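Local coordinates for vesicular integral-membrane protein VIP36 (Canis lupus familiaris, PDB 2DUR) that acts as a calcium-dependent lectin of the early secretory pathway, binding high-mannose glycans and taking part in the transport and sorting of the glycoproteins that carry them, at residues F70-H81 against A156-D164. Sequence-based numbering, arbitrary orientation.
Sequences FKVHGTGKKNLH and ADFRNRDHD
Arg-159 lays its guanidinium flat on one face of the His-81 ring, centres 3.6 Å apart and planes 11° from parallel. Its extended chain, with CG anti to the backbone N (chi1 -162°), passes Val-72 CG1 and brings CD over the same imidazole face. Asp-216 takes the charge of Arg-159 at NE, and Asn-160 CG sits over the rim of the guanidinium's other face. Asn-160 grips the end of strand 64-73: its backbone N donates to Val-72 O in a nearly straight bond of 3.0 Å, while its amide OD1 accepts from Gly-74 N at 3.1 Å, and ND2 returns a weak bond to Gly-74 O. Deeper, the packing is apolar and tight. Phe-70 turns its edge to the face of Phe-158 in an offset T-shaped pair, planes at 80° and Phe-70 CE2 3.7 Å from Phe-158 CD2, and Val-72 CG2 touches Phe-158 CE2 at 3.9 Å. Leu-113 and Ile-129, from the sheet that faces strand 64-73, also pack here. Toward Lys-71 the contact loosens into water: NZ reaches His-163 O through one water and Arg-161 N, more weakly, through another, while a further water joins Val-72 N to Phe-158 O. The loop between strands 152-155 and 165-172 thus links the two sheets of the L-type lectin beta-sandwich, and the His-81 side chain, near Tyr-116 and Leu-214 and about 8 Å from bound mannose, places the stack beside the calcium-dependent carbohydrate site.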
ATOM      1  N   PHE A  70      -9.905   0.613   3.617  1.00 17.60           N
ATOM      2  CA  PHE A  70     -10.080   0.825   2.169  1.00 18.21           C
ATOM      3  C   PHE A  70     -11.394   0.213   1.738  1.00 18.33           C
ATOM      4  O   PHE A  70     -12.023  -0.545   2.475  1.00 19.09           O
ATOM      5  CB  PHE A  70      -8.902   0.192   1.402  1.00 18.03           C
ATOM      6  CG  PHE A  70      -8.884  -1.313   1.455  1.00 15.44           C
ATOM      7  CD1 PHE A  70      -8.285  -1.969   2.551  1.00 16.88           C
ATOM      8  CD2 PHE A  70      -9.486  -2.089   0.456  1.00 17.49           C
ATOM      9  CE1 PHE A  70      -8.301  -3.380   2.629  1.00 15.39           C
ATOM     10  CE2 PHE A  70      -9.484  -3.498   0.510  1.00 18.35           C
ATOM     11  CZ  PHE A  70      -8.893  -4.154   1.628  1.00 16.94           C
ATOM     12  N   LYS A  71     -11.834   0.533   0.523  1.00 17.50           N
ATOM     13  CA  LYS A  71     -12.990  -0.140  -0.033  1.00 18.45           C
ATOM     14  C   LYS A  71     -12.813  -0.270  -1.538  1.00 18.98           C
ATOM     15  O   LYS A  71     -12.624   0.741  -2.214  1.00 20.18           O
ATOM     16  CB  LYS A  71     -14.280   0.627   0.279  1.00 19.01           C
ATOM     17  CG  LYS A  71     -15.493  -0.207   0.067  1.00 19.89           C
ATOM     18  CD  LYS A  71     -16.771   0.575   0.362  1.00 24.07           C
ATOM     19  CE  LYS A  71     -17.983  -0.197  -0.134  1.00 28.47           C
ATOM     20  NZ  LYS A  71     -18.288  -1.429   0.674  1.00 34.93           N
ATOM     21  N   VAL A  72     -12.839  -1.499  -2.027  1.00 19.34           N
ATOM     22  CA  VAL A  72     -12.826  -1.756  -3.462  1.00 20.06           C
ATOM     23  C   VAL A  72     -14.182  -2.303  -3.846  1.00 20.74           C
ATOM     24  O   VAL A  72     -14.621  -3.348  -3.349  1.00 21.01           O
ATOM     25  CB  VAL A  72     -11.703  -2.732  -3.878  1.00 19.85           C
ATOM     26  CG1 VAL A  72     -11.750  -2.977  -5.392  1.00 20.96           C
ATOM     27  CG2 VAL A  72     -10.349  -2.149  -3.438  1.00 19.70           C
ATOM     28  N   HIS A  73     -14.853  -1.599  -4.750  1.00 20.16           N
ATOM     29  CA  HIS A  73     -16.215  -1.972  -5.083  1.00 20.55           C
ATOM     30  C   HIS A  73     -16.607  -1.443  -6.449  1.00 20.50           C
ATOM     31  O   HIS A  73     -16.160  -0.390  -6.843  1.00 19.63           O
ATOM     32  CB  HIS A  73     -17.178  -1.445  -4.000  1.00 20.24           C
ATOM     33  CG  HIS A  73     -17.115   0.034  -3.786  1.00 20.48           C
ATOM     34  ND1 HIS A  73     -18.180   0.860  -4.080  1.00 21.04           N
ATOM     35  CD2 HIS A  73     -16.123   0.843  -3.337  1.00 20.05           C
ATOM     36  CE1 HIS A  73     -17.855   2.108  -3.790  1.00 22.35           C
ATOM     37  NE2 HIS A  73     -16.617   2.124  -3.327  1.00 23.16           N
ATOM     38  N   GLY A  74     -17.435  -2.187  -7.161  1.00 21.70           N
ATOM     39  CA  GLY A  74     -17.922  -1.698  -8.446  1.00 23.17           C
ATOM     40  C   GLY A  74     -18.958  -2.623  -9.021  1.00 24.13           C
ATOM     41  O   GLY A  74     -19.346  -3.612  -8.395  1.00 24.64           O
ATOM     42  N   THR A  75     -19.399  -2.305 -10.231  1.00 25.04           N
ATOM     43  CA  THR A  75     -20.550  -2.985 -10.809  1.00 26.08           C
ATOM     44  C   THR A  75     -20.234  -3.904 -11.989  1.00 26.32           C
ATOM     45  O   THR A  75     -21.152  -4.484 -12.579  1.00 25.21           O
ATOM     46  CB  THR A  75     -21.627  -1.977 -11.223  1.00 25.77           C
ATOM     47  OG1 THR A  75     -21.087  -1.105 -12.221  1.00 29.50           O
ATOM     48  CG2 THR A  75     -22.097  -1.158 -10.025  1.00 28.26           C
ATOM     49  N   GLY A  76     -18.946  -4.032 -12.347  1.00 26.36           N
ATOM     50  CA  GLY A  76     -18.558  -4.928 -13.427  1.00 27.66           C
ATOM     51  C   GLY A  76     -19.056  -6.332 -13.167  1.00 28.73           C
ATOM     52  O   GLY A  76     -18.948  -6.833 -12.044  1.00 29.07           O
ATOM     53  N   LYS A  77     -19.630  -6.960 -14.192  1.00 29.27           N
ATOM     54  CA  LYS A  77     -20.193  -8.304 -14.048  1.00 30.30           C
ATOM     55  C   LYS A  77     -19.119  -9.384 -14.138  1.00 30.91           C
ATOM     56  O   LYS A  77     -18.022  -9.144 -14.665  1.00 29.95           O
ATOM     57  CB  LYS A  77     -21.308  -8.547 -15.075  1.00 30.65           C
ATOM     58  CG  LYS A  77     -22.449  -7.536 -15.008  1.00 32.50           C
ATOM     59  CD  LYS A  77     -23.771  -8.190 -15.366  1.00 36.89           C
ATOM     60  CE  LYS A  77     -24.846  -7.190 -15.801  1.00 37.89           C
ATOM     61  NZ  LYS A  77     -24.540  -5.747 -15.538  1.00 38.07           N
ATOM     62  N   LYS A  78     -19.439 -10.570 -13.611  1.00 31.27           N
ATOM     63  CA  LYS A  78     -18.533 -11.730 -13.651  1.00 32.35           C
ATOM     64  C   LYS A  78     -17.134 -11.341 -13.156  1.00 31.31           C
ATOM     65  O   LYS A  78     -17.017 -10.834 -12.047  1.00 32.25           O
ATOM     66  CB  LYS A  78     -18.519 -12.388 -15.038  1.00 31.99           C
ATOM     67  CG  LYS A  78     -19.788 -13.230 -15.337  1.00 34.29           C
ATOM     68  CD  LYS A  78     -19.844 -13.749 -16.784  1.00 34.91           C
ATOM     69  CE  LYS A  78     -18.585 -14.540 -17.193  1.00 39.32           C
ATOM     70  NZ  LYS A  78     -18.458 -14.739 -18.696  1.00 38.99           N
ATOM     71  N   ASN A  79     -16.092 -11.556 -13.959  1.00 31.09           N
ATOM     72  CA  ASN A  79     -14.734 -11.179 -13.544  1.00 30.29           C
ATOM     73  C   ASN A  79     -14.232  -9.864 -14.173  1.00 28.27           C
ATOM     74  O   ASN A  79     -13.048  -9.550 -14.119  1.00 28.88           O
ATOM     75  CB  ASN A  79     -13.741 -12.379 -13.651  1.00 31.87           C
ATOM     76  CG  ASN A  79     -12.835 -12.366 -14.917  1.00 35.57           C
ATOM     77  OD1 ASN A  79     -11.684 -12.850 -14.859  1.00 40.36           O
ATOM     78  ND2 ASN A  79     -13.346 -11.868 -16.054  1.00 38.96           N
ATOM     79  N   LEU A  80     -15.158  -9.070 -14.715  1.00 25.50           N
ATOM     80  CA  LEU A  80     -14.801  -7.858 -15.475  1.00 22.62           C
ATOM     81  C   LEU A  80     -14.637  -6.615 -14.607  1.00 21.72           C
ATOM     82  O   LEU A  80     -15.431  -5.664 -14.667  1.00 20.09           O
ATOM     83  CB  LEU A  80     -15.818  -7.633 -16.611  1.00 22.86           C
ATOM     84  CG  LEU A  80     -15.974  -8.783 -17.614  1.00 21.95           C
ATOM     85  CD1 LEU A  80     -17.051  -8.414 -18.610  1.00 24.93           C
ATOM     86  CD2 LEU A  80     -14.659  -9.089 -18.360  1.00 24.10           C
ATOM     87  N   HIS A  81     -13.575  -6.623 -13.803  1.00 19.96           N
ATOM     88  CA  HIS A  81     -13.252  -5.497 -12.950  1.00 19.29           C
ATOM     89  C   HIS A  81     -11.742  -5.472 -12.758  1.00 17.83           C
ATOM     90  O   HIS A  81     -11.070  -6.448 -13.019  1.00 19.00           O
ATOM     91  CB  HIS A  81     -13.927  -5.631 -11.566  1.00 20.01           C
ATOM     92  CG  HIS A  81     -13.537  -6.884 -10.839  1.00 22.90           C
ATOM     93  ND1 HIS A  81     -14.334  -8.009 -10.817  1.00 26.25           N
ATOM     94  CD2 HIS A  81     -12.404  -7.212 -10.175  1.00 24.69           C
ATOM     95  CE1 HIS A  81     -13.721  -8.966 -10.144  1.00 26.45           C
ATOM     96  NE2 HIS A  81     -12.544  -8.511  -9.750  1.00 27.51           N
ATOM     97  N   ALA A 156      -6.977 -13.034  -1.096  1.00 21.45           N
ATOM     98  CA  ALA A 156      -7.791 -12.270  -0.129  1.00 21.79           C
ATOM     99  C   ALA A 156      -9.089 -11.772  -0.754  1.00 22.98           C
ATOM    100  O   ALA A 156      -9.074 -11.150  -1.813  1.00 22.59           O
ATOM    101  CB  ALA A 156      -6.995 -11.089   0.460  1.00 22.52           C
ATOM    102  N   ASP A 157     -10.219 -12.054  -0.101  1.00 23.01           N
ATOM    103  CA  ASP A 157     -11.530 -11.734  -0.673  1.00 23.78           C
ATOM    104  C   ASP A 157     -11.971 -10.381  -0.144  1.00 23.48           C
ATOM    105  O   ASP A 157     -12.692 -10.293   0.866  1.00 23.57           O
ATOM    106  CB  ASP A 157     -12.530 -12.850  -0.297  1.00 24.64           C
ATOM    107  CG  ASP A 157     -13.921 -12.633  -0.881  1.00 26.96           C
ATOM    108  OD1 ASP A 157     -14.109 -11.718  -1.712  1.00 28.10           O
ATOM    109  OD2 ASP A 157     -14.836 -13.405  -0.502  1.00 30.79           O
ATOM    110  N   PHE A 158     -11.497  -9.307  -0.778  1.00 22.85           N
ATOM    111  CA  PHE A 158     -11.764  -7.975  -0.243  1.00 23.28           C
ATOM    112  C   PHE A 158     -12.724  -7.116  -1.060  1.00 23.71           C
ATOM    113  O   PHE A 158     -13.046  -6.005  -0.645  1.00 25.26           O
ATOM    114  CB  PHE A 158     -10.473  -7.206   0.056  1.00 23.39           C
ATOM    115  CG  PHE A 158      -9.581  -7.014  -1.140  1.00 22.67           C
ATOM    116  CD1 PHE A 158      -8.421  -7.753  -1.266  1.00 22.03           C
ATOM    117  CD2 PHE A 158      -9.886  -6.052  -2.114  1.00 22.99           C
ATOM    118  CE1 PHE A 158      -7.561  -7.571  -2.379  1.00 22.66           C
ATOM    119  CE2 PHE A 158      -9.039  -5.859  -3.213  1.00 23.37           C
ATOM    120  CZ  PHE A 158      -7.891  -6.606  -3.345  1.00 23.44           C
ATOM    121  N   ARG A 159     -13.187  -7.617  -2.199  1.00 23.51           N
ATOM    122  CA  ARG A 159     -14.000  -6.802  -3.086  1.00 24.36           C
ATOM    123  C   ARG A 159     -15.490  -6.930  -2.797  1.00 24.17           C
ATOM    124  O   ARG A 159     -15.990  -8.041  -2.569  1.00 24.14           O
ATOM    125  CB  ARG A 159     -13.718  -7.188  -4.531  1.00 24.80           C
ATOM    126  CG  ARG A 159     -14.148  -6.168  -5.483  1.00 27.34           C
ATOM    127  CD  ARG A 159     -13.596  -6.472  -6.867  1.00 27.23           C
ATOM    128  NE  ARG A 159     -14.449  -5.792  -7.814  1.00 29.35           N
ATOM    129  CZ  ARG A 159     -15.643  -6.218  -8.200  1.00 29.97           C
ATOM    130  NH1 ARG A 159     -16.135  -7.369  -7.738  1.00 34.30           N
ATOM    131  NH2 ARG A 159     -16.342  -5.493  -9.049  1.00 30.25           N
ATOM    132  N   ASN A 160     -16.184  -5.797  -2.808  1.00 24.23           N
ATOM    133  CA  ASN A 160     -17.651  -5.791  -2.764  1.00 24.58           C
ATOM    134  C   ASN A 160     -18.176  -6.462  -1.502  1.00 25.03           C
ATOM    135  O   ASN A 160     -19.170  -7.206  -1.566  1.00 25.92           O
ATOM    136  CB  ASN A 160     -18.243  -6.491  -4.001  1.00 24.92           C
ATOM    137  CG  ASN A 160     -18.363  -5.561  -5.215  1.00 25.24           C
ATOM    138  OD1 ASN A 160     -18.205  -4.350  -5.103  1.00 26.18           O
ATOM    139  ND2 ASN A 160     -18.659  -6.134  -6.372  1.00 28.71           N
ATOM    140  N   ARG A 161     -17.518  -6.207  -0.377  1.00 24.72           N
ATOM    141  CA  ARG A 161     -17.978  -6.744   0.906  1.00 25.93           C
ATOM    142  C   ARG A 161     -19.059  -5.864   1.547  1.00 26.27           C
ATOM    143  O   ARG A 161     -19.083  -4.655   1.352  1.00 26.25           O
ATOM    144  CB  ARG A 161     -16.793  -6.927   1.865  1.00 25.28           C
ATOM    145  CG  ARG A 161     -15.629  -7.757   1.297  1.00 25.46           C
ATOM    146  CD  ARG A 161     -16.052  -9.148   0.814  1.00 25.67           C
ATOM    147  NE  ARG A 161     -16.681  -9.926   1.894  1.00 27.81           N
ATOM    148  CZ  ARG A 161     -16.052 -10.819   2.668  1.00 27.81           C
ATOM    149  NH1 ARG A 161     -14.757 -11.105   2.500  1.00 25.54           N
ATOM    150  NH2 ARG A 161     -16.730 -11.450   3.624  1.00 26.26           N
ATOM    151  N   ASP A 162     -19.923  -6.473   2.365  1.00 28.33           N
ATOM    152  CA  ASP A 162     -21.016  -5.723   3.017  1.00 29.07           C
ATOM    153  C   ASP A 162     -20.663  -5.056   4.347  1.00 28.77           C
ATOM    154  O   ASP A 162     -21.543  -4.544   5.054  1.00 29.44           O
ATOM    155  CB  ASP A 162     -22.241  -6.613   3.177  1.00 30.71           C
ATOM    156  CG  ASP A 162     -22.829  -7.029   1.842  1.00 33.84           C
ATOM    157  OD1 ASP A 162     -22.690  -6.259   0.860  1.00 39.27           O
ATOM    158  OD2 ASP A 162     -23.427  -8.128   1.772  1.00 39.63           O
ATOM    159  N   HIS A 163     -19.377  -5.041   4.675  1.00 26.65           N
ATOM    160  CA  HIS A 163     -18.877  -4.511   5.928  1.00 25.88           C
ATOM    161  C   HIS A 163     -17.492  -3.941   5.648  1.00 25.23           C
ATOM    162  O   HIS A 163     -16.919  -4.223   4.579  1.00 25.50           O
ATOM    163  CB  HIS A 163     -18.785  -5.647   6.965  1.00 25.44           C
ATOM    164  CG  HIS A 163     -18.166  -6.902   6.429  1.00 25.25           C
ATOM    165  ND1 HIS A 163     -18.906  -8.008   6.074  1.00 25.17           N
ATOM    166  CD2 HIS A 163     -16.871  -7.219   6.168  1.00 24.10           C
ATOM    167  CE1 HIS A 163     -18.102  -8.953   5.624  1.00 26.71           C
ATOM    168  NE2 HIS A 163     -16.860  -8.500   5.670  1.00 24.24           N
ATOM    169  N   ASP A 164     -16.962  -3.162   6.584  1.00 25.10           N
ATOM    170  CA  ASP A 164     -15.651  -2.522   6.407  1.00 24.45           C
ATOM    171  C   ASP A 164     -14.526  -3.542   6.218  1.00 23.86           C
ATOM    172  O   ASP A 164     -14.550  -4.624   6.803  1.00 23.80           O
ATOM    173  CB  ASP A 164     -15.338  -1.574   7.565  1.00 25.36           C
ATOM    174  CG  ASP A 164     -16.285  -0.391   7.632  1.00 27.37           C
ATOM    175  OD1 ASP A 164     -16.894  -0.034   6.607  1.00 28.70           O
ATOM    176  OD2 ASP A 164     -16.390   0.199   8.727  1.00 33.18           O
TER
HETATM  177  O   HOH W   1     -16.057  -3.880  -0.084  1.00 24.24           O
HETATM  178  O   HOH W   2     -16.253  -2.644   2.457  1.00 27.56           O
HETATM  179  O   HOH W   3     -19.043  -1.728   3.064  1.00 51.91           O
HETATM  180  O   HOH W   4     -13.139  -3.590  -0.042  1.00 20.78           O
HETATM  181  O   HOH W   5     -16.427  -3.055 -11.444  1.00 27.32           O